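Local coordinates for protein GDSL-esterase (PDB 3HP4) that hydrolyses esters as a psychrotrophic bacterial esterase of the GDSL family and may have lysophospholipase activity, at residues 26-29 / 30-34; 118-121 / 122-126. All blocks are in the same frame, centred on the assembly; numbering follows the deposited sequence. Where two conformers were deposited one is given.

Interaction 1 of 2, residues 26-29 / 30-34; sequences KLLQ and DKYDA
D30 takes the ammonium group of K26 one helical turn back: in the conformer described, K26 NZ lies 2.8 Å from D30 OD2 and approaches the syn lone pair of that oxygen. The K26 chain leaves with CG opposite the backbone N (chi1 179°) and bends at chi2 (-75°), which lays CD and CE alongside the carboxylate before NZ closes the salt bridge. NZ has a second acceptor in the carbonyl of E21. K31 makes the i to i+4 backbone bond to L27 O, while its ammonium group turns away to a salt bridge with E35 and a cation-pi contact with the Y175 ring. Such bonds, repeated from D30 N to D33 N, run along helix 24-34, which packs on strand 39-43 and helix 166-183 in the three-layer alpha/beta/alpha sandwich, with its parallel sheet, of the SGNH hydrolases. Y32, buried, holds its ring against L28: L28 CD1 sits over one face of the Y32 ring in a CH-pi contact, 4.0 Å from its centroid and displaced toward the rim, and L28 CG comes to 3.5 Å from Y32 CE2. D33 receives Q29 NE2 on OD1 at 3.1 Å, a nearly straight bond (163°) that reaches the oxygen from above the carboxylate plane. The same amide reaches strand 39-43, NE2 giving to I39 O and OE1 accepting from L41 N.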
ATOM      1  N   LYS A  26      11.627   4.952  -3.568  1.00  8.32           N
ATOM      2  CA  LYS A  26      12.964   5.514  -3.549  0.50  8.53           C
ATOM      3  C   LYS A  26      12.909   7.009  -3.899  1.00  7.19           C
ATOM      4  O   LYS A  26      13.597   7.800  -3.280  1.00  8.13           O
ATOM      5  CB  LYS A  26      13.933   4.719  -4.449  0.50  8.91           C
ATOM      6  CG  LYS A  26      15.369   5.267  -4.493  0.50 13.65           C
ATOM      7  CD  LYS A  26      15.414   6.530  -5.343  0.50 17.56           C
ATOM      8  CE  LYS A  26      16.746   6.757  -6.009  0.50 19.03           C
ATOM      9  NZ  LYS A  26      16.572   7.702  -7.134  0.50 16.32           N
ATOM     10  N   LEU A  27      12.051   7.408  -4.843  1.00  7.92           N
ATOM     11  CA  LEU A  27      11.957   8.847  -5.144  1.00  7.57           C
ATOM     12  C   LEU A  27      11.432   9.621  -3.932  1.00  7.46           C
ATOM     13  O   LEU A  27      11.833  10.775  -3.681  1.00  7.78           O
ATOM     14  CB  LEU A  27      11.027   9.076  -6.327  1.00  6.94           C
ATOM     15  CG  LEU A  27      11.443   8.468  -7.660  1.00  7.85           C
ATOM     16  CD1 LEU A  27      10.412   8.829  -8.729  1.00  8.87           C
ATOM     17  CD2 LEU A  27      12.823   8.938  -8.130  1.00  9.54           C
ATOM     18  N   LEU A  28      10.517   9.020  -3.177  1.00  6.87           N
ATOM     19  CA  LEU A  28      10.015   9.669  -1.988  1.00  6.78           C
ATOM     20  C   LEU A  28      11.102   9.780  -0.911  1.00  7.54           C
ATOM     21  O   LEU A  28      11.257  10.829  -0.266  1.00  7.30           O
ATOM     22  CB  LEU A  28       8.785   8.935  -1.456  1.00  7.28           C
ATOM     23  CG  LEU A  28       8.120   9.590  -0.209  1.00  6.80           C
ATOM     24  CD1 LEU A  28       7.833  11.093  -0.399  1.00  8.29           C
ATOM     25  CD2 LEU A  28       6.844   8.870   0.129  1.00  7.23           C
ATOM     26  N   GLN A  29      11.923   8.737  -0.733  1.00  6.38           N
ATOM     27  CA  GLN A  29      13.024   8.880   0.204  1.00  6.93           C
ATOM     28  C   GLN A  29      13.975   9.989  -0.265  1.00  7.26           C
ATOM     29  O   GLN A  29      14.499  10.713   0.547  1.00  7.84           O
ATOM     30  CB  GLN A  29      13.789   7.582   0.324  1.00  8.34           C
ATOM     31  CG  GLN A  29      14.781   7.640   1.531  1.00  8.14           C
ATOM     32  CD  GLN A  29      14.076   7.788   2.855  1.00  6.53           C
ATOM     33  OE1 GLN A  29      13.289   6.931   3.184  1.00  9.39           O
ATOM     34  NE2 GLN A  29      14.273   8.841   3.582  1.00  8.16           N
ATOM     35  N   ASP A  30      14.212  10.112  -1.570  1.00  6.96           N
ATOM     36  CA  ASP A  30      15.100  11.181  -2.073  1.00  7.80           C
ATOM     37  C   ASP A  30      14.526  12.522  -1.652  1.00  8.03           C
ATOM     38  O   ASP A  30      15.255  13.441  -1.277  1.00  8.62           O
ATOM     39  CB  ASP A  30      15.219  11.161  -3.602  1.00  8.18           C
ATOM     40  CG  ASP A  30      15.935   9.938  -4.153  1.00 13.73           C
ATOM     41  OD1 ASP A  30      16.694   9.257  -3.424  1.00 14.12           O
ATOM     42  OD2 ASP A  30      15.788   9.691  -5.377  1.00 14.20           O
ATOM     43  N   LYS A  31      13.208  12.676  -1.757  1.00  8.47           N
ATOM     44  CA  LYS A  31      12.538  13.929  -1.396  1.00  8.16           C
ATOM     45  C   LYS A  31      12.694  14.208   0.080  1.00  9.32           C
ATOM     46  O   LYS A  31      13.079  15.307   0.487  1.00  9.75           O
ATOM     47  CB  LYS A  31      11.058  13.912  -1.809  1.00  8.68           C
ATOM     48  CG  LYS A  31      10.260  15.147  -1.421  1.00 10.47           C
ATOM     49  CD  LYS A  31       8.836  15.041  -1.961  1.00 11.86           C
ATOM     50  CE  LYS A  31       7.980  16.263  -1.590  1.00 13.14           C
ATOM     51  NZ  LYS A  31       8.455  17.488  -2.294  1.00 12.51           N
ATOM     52  N   TYR A  32      12.468  13.209   0.916  1.00  7.81           N
ATOM     53  CA  TYR A  32      12.685  13.360   2.349  1.00  9.06           C
ATOM     54  C   TYR A  32      14.133  13.777   2.643  1.00  9.14           C
ATOM     55  O   TYR A  32      14.347  14.648   3.497  1.00 10.30           O
ATOM     56  CB  TYR A  32      12.359  12.060   3.096  1.00  8.10           C
ATOM     57  CG  TYR A  32      10.866  11.728   3.150  1.00  6.79           C
ATOM     58  CD1 TYR A  32       9.895  12.731   3.329  1.00  7.34           C
ATOM     59  CD2 TYR A  32      10.455  10.435   3.066  1.00  6.48           C
ATOM     60  CE1 TYR A  32       8.537  12.400   3.409  1.00  7.52           C
ATOM     61  CE2 TYR A  32       9.084  10.115   3.143  1.00  7.64           C
ATOM     62  CZ  TYR A  32       8.169  11.096   3.341  1.00  6.02           C
ATOM     63  OH  TYR A  32       6.831  10.719   3.409  1.00  8.02           O
ATOM     64  N   ASP A  33      15.077  13.096   2.009  1.00  8.60           N
ATOM     65  CA  ASP A  33      16.536  13.356   2.234  1.00  9.36           C
ATOM     66  C   ASP A  33      16.854  14.786   1.863  1.00 10.59           C
ATOM     67  O   ASP A  33      17.788  15.362   2.446  1.00 13.88           O
ATOM     68  CB  ASP A  33      17.373  12.416   1.361  1.00 11.06           C
ATOM     69  CG  ASP A  33      17.332  10.959   1.798  1.00 12.29           C
ATOM     70  OD1 ASP A  33      16.759  10.590   2.869  1.00 13.56           O
ATOM     71  OD2 ASP A  33      17.840  10.103   1.007  1.00 15.80           O
ATOM     72  N   ALA A  34      16.150  15.389   0.911  1.00 10.21           N
ATOM     73  CA  ALA A  34      16.520  16.735   0.433  1.00 10.70           C
ATOM     74  C   ALA A  34      15.766  17.828   1.205  1.00 10.77           C
ATOM     75  O   ALA A  34      16.039  19.025   1.041  1.00 12.07           O
ATOM     76  CB  ALA A  34      16.205  16.832  -1.028  1.00 12.50           C
TER

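Interaction 2 of 2, residues 118-121 / 122-126; sequences GPRY and SKMFT
M124 lays its CG over the centre of the R120 guanidinium, 3.5 Å from R120 CZ in the conformer described, and the two side chains cross at about a right angle. R120 gets there with its first torsion extended (chi1 178°) and a bend at chi2 (60°), which folds the chain along the helix surface toward the next turn. In the backbone, M124 N gives a 2.8 Å, nearly straight bond (170°) to R120 O. Were M124 replaced by alanine, that guanidinium face would probably lose its methylene cover and the arginine end would be freer to swing. These residues form the first two turns of helix 119-136, the helix of the beta-alpha-beta unit between strands 105-109 and 139-141, with G118 at the N-cap. There G118 O accepts S122 N at 3.2 Å and also a proton from a water, 2.8 Å away, that in turn lies 2.9 Å from S122 OG. That hydroxyl has a further hydrogen bond to I113 O, tying the turn to the preceding loop. Farther out, Y121 bonds through OH to F83 O and meets Y117 edge-to-face, while the buried F125 packs against V85 and M88 of helix 85-101.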
ATOM      1  N   GLY A 118     -17.728  -8.339 -11.658  1.00  6.46           N
ATOM      2  CA  GLY A 118     -18.961  -7.558 -11.569  1.00  6.28           C
ATOM      3  C   GLY A 118     -18.812  -6.374 -10.638  1.00  6.02           C
ATOM      4  O   GLY A 118     -17.955  -6.361  -9.719  1.00  6.40           O
ATOM      5  N   PRO A 119     -19.645  -5.353 -10.821  1.00  5.38           N
ATOM      6  CA  PRO A 119     -19.572  -4.175  -9.947  1.00  6.68           C
ATOM      7  C   PRO A 119     -19.847  -4.453  -8.494  1.00  6.27           C
ATOM      8  O   PRO A 119     -19.294  -3.775  -7.635  1.00  7.77           O
ATOM      9  CB  PRO A 119     -20.604  -3.204 -10.560  1.00  7.41           C
ATOM     10  CG  PRO A 119     -21.370  -4.006 -11.485  1.00 11.07           C
ATOM     11  CD  PRO A 119     -20.588  -5.207 -11.932  1.00  5.92           C
ATOM     12  N   ARG A 120     -20.722  -5.388  -8.156  1.00  5.63           N
ATOM     13  CA  ARG A 120     -21.001  -5.601  -6.764  0.50  5.57           C
ATOM     14  C   ARG A 120     -19.795  -6.141  -6.026  1.00  5.81           C
ATOM     15  O   ARG A 120     -19.453  -5.642  -4.933  1.00  6.16           O
ATOM     16  CB  ARG A 120     -22.200  -6.552  -6.594  0.50  6.19           C
ATOM     17  CG  ARG A 120     -22.512  -6.847  -5.167  0.50  5.09           C
ATOM     18  CD  ARG A 120     -22.873  -5.644  -4.309  0.50  9.33           C
ATOM     19  NE  ARG A 120     -23.179  -6.037  -2.934  0.50 11.27           N
ATOM     20  CZ  ARG A 120     -22.723  -5.479  -1.791  0.50 12.69           C
ATOM     21  NH1 ARG A 120     -21.890  -4.441  -1.787  0.50 19.28           N
ATOM     22  NH2 ARG A 120     -23.086  -6.006  -0.636  0.50 18.27           N
ATOM     23  N   TYR A 121     -19.092  -7.115  -6.595  1.00  4.80           N
ATOM     24  CA  TYR A 121     -17.853  -7.591  -5.961  1.00  5.03           C
ATOM     25  C   TYR A 121     -16.864  -6.462  -5.834  1.00  6.16           C
ATOM     26  O   TYR A 121     -16.189  -6.374  -4.787  1.00  6.49           O
ATOM     27  CB  TYR A 121     -17.275  -8.752  -6.806  1.00  5.81           C
ATOM     28  CG  TYR A 121     -15.952  -9.258  -6.296  1.00  5.47           C
ATOM     29  CD1 TYR A 121     -15.883 -10.217  -5.304  1.00  5.49           C
ATOM     30  CD2 TYR A 121     -14.750  -8.769  -6.807  1.00  6.81           C
ATOM     31  CE1 TYR A 121     -14.645 -10.696  -4.865  1.00  5.53           C
ATOM     32  CE2 TYR A 121     -13.493  -9.231  -6.356  1.00  6.53           C
ATOM     33  CZ  TYR A 121     -13.482 -10.171  -5.385  1.00  6.33           C
ATOM     34  OH  TYR A 121     -12.240 -10.614  -4.958  1.00  8.29           O
ATOM     35  N   SER A 122     -16.727  -5.582  -6.818  1.00  6.57           N
ATOM     36  CA  SER A 122     -15.776  -4.460  -6.681  1.00  6.25           C
ATOM     37  C   SER A 122     -16.181  -3.571  -5.518  1.00  5.74           C
ATOM     38  O   SER A 122     -15.267  -3.097  -4.800  1.00  6.25           O
ATOM     39  CB  SER A 122     -15.729  -3.666  -7.998  1.00  8.75           C
ATOM     40  OG  SER A 122     -14.966  -4.429  -8.966  1.00 10.74           O
ATOM     41  N   LYS A 123     -17.463  -3.332  -5.273  1.00  6.35           N
ATOM     42  CA  LYS A 123     -17.876  -2.511  -4.160  1.00  7.13           C
ATOM     43  C   LYS A 123     -17.657  -3.240  -2.846  1.00  6.25           C
ATOM     44  O   LYS A 123     -17.243  -2.626  -1.827  1.00  6.24           O
ATOM     45  CB  LYS A 123     -19.361  -2.077  -4.272  1.00  9.79           C
ATOM     46  CG  LYS A 123     -19.585  -1.071  -5.289  1.00 14.92           C
ATOM     47  CD  LYS A 123     -21.003  -0.474  -5.274  1.00 21.43           C
ATOM     48  CE  LYS A 123     -21.948  -1.046  -4.291  1.00 24.49           C
ATOM     49  NZ  LYS A 123     -23.330  -0.363  -4.577  1.00 30.03           N
ATOM     50  N   MET A 124     -17.951  -4.529  -2.784  1.00  5.49           N
ATOM     51  CA  MET A 124     -17.659  -5.309  -1.588  1.00  6.11           C
ATOM     52  C   MET A 124     -16.210  -5.229  -1.238  1.00  6.59           C
ATOM     53  O   MET A 124     -15.811  -5.066  -0.075  1.00  7.04           O
ATOM     54  CB  MET A 124     -18.017  -6.769  -1.841  1.00  6.70           C
ATOM     55  CG  MET A 124     -19.554  -7.061  -2.018  1.00  7.79           C
ATOM     56  SD  MET A 124     -19.847  -8.702  -2.765  1.00 11.18           S
ATOM     57  CE  MET A 124     -19.205  -9.732  -1.489  1.00 14.83           C
ATOM     58  N   PHE A 125     -15.349  -5.357  -2.247  1.00  5.26           N
ATOM     59  CA  PHE A 125     -13.901  -5.305  -2.090  1.00  4.82           C
ATOM     60  C   PHE A 125     -13.459  -3.940  -1.577  1.00  4.72           C
ATOM     61  O   PHE A 125     -12.794  -3.885  -0.529  1.00  5.52           O
ATOM     62  CB  PHE A 125     -13.291  -5.608  -3.499  1.00  5.20           C
ATOM     63  CG  PHE A 125     -11.810  -5.435  -3.528  1.00  5.20           C
ATOM     64  CD1 PHE A 125     -10.958  -6.496  -3.230  1.00  6.00           C
ATOM     65  CD2 PHE A 125     -11.264  -4.228  -3.858  1.00  5.43           C
ATOM     66  CE1 PHE A 125      -9.564  -6.304  -3.291  1.00  6.14           C
ATOM     67  CE2 PHE A 125      -9.884  -4.040  -3.912  1.00  6.09           C
ATOM     68  CZ  PHE A 125      -9.040  -5.073  -3.618  1.00  5.56           C
ATOM     69  N   THR A 126     -13.846  -2.862  -2.222  1.00  4.90           N
ATOM     70  CA  THR A 126     -13.319  -1.554  -1.781  1.00  4.98           C
ATOM     71  C   THR A 126     -13.890  -1.189  -0.400  1.00  5.87           C
ATOM     72  O   THR A 126     -13.171  -0.665   0.465  1.00  5.93           O
ATOM     73  CB  THR A 126     -13.599  -0.517  -2.806  1.00  5.99           C
ATOM     74  OG1 THR A 126     -12.857  -0.857  -3.976  1.00  7.86           O
ATOM     75  CG2 THR A 126     -13.163   0.866  -2.295  1.00  8.37           C
TER
HETATM   76  O   HOH W   1     -15.282  -7.199  -9.791  1.00  7.01           O

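Interaction 1 comes first along the chain and closes well before interaction 2 opens; their centres lie 35 Å apart, on opposite sides of the chain's centre, and their nearest atoms are about 21 Å apart, so they do not touch. Each lies on a single helix, the second including its N-cap, of one alpha/beta domain built on a parallel sheet of strand order 2-1-3-4-5. Residues 26-34 occupy helix 24-34, which leads into edge strand 39-43, whereas residues 118-126 open helix 119-136, which leads into the other edge strand, 139-141. The two contacts therefore belong to helices leading to opposite edges of the same sheet.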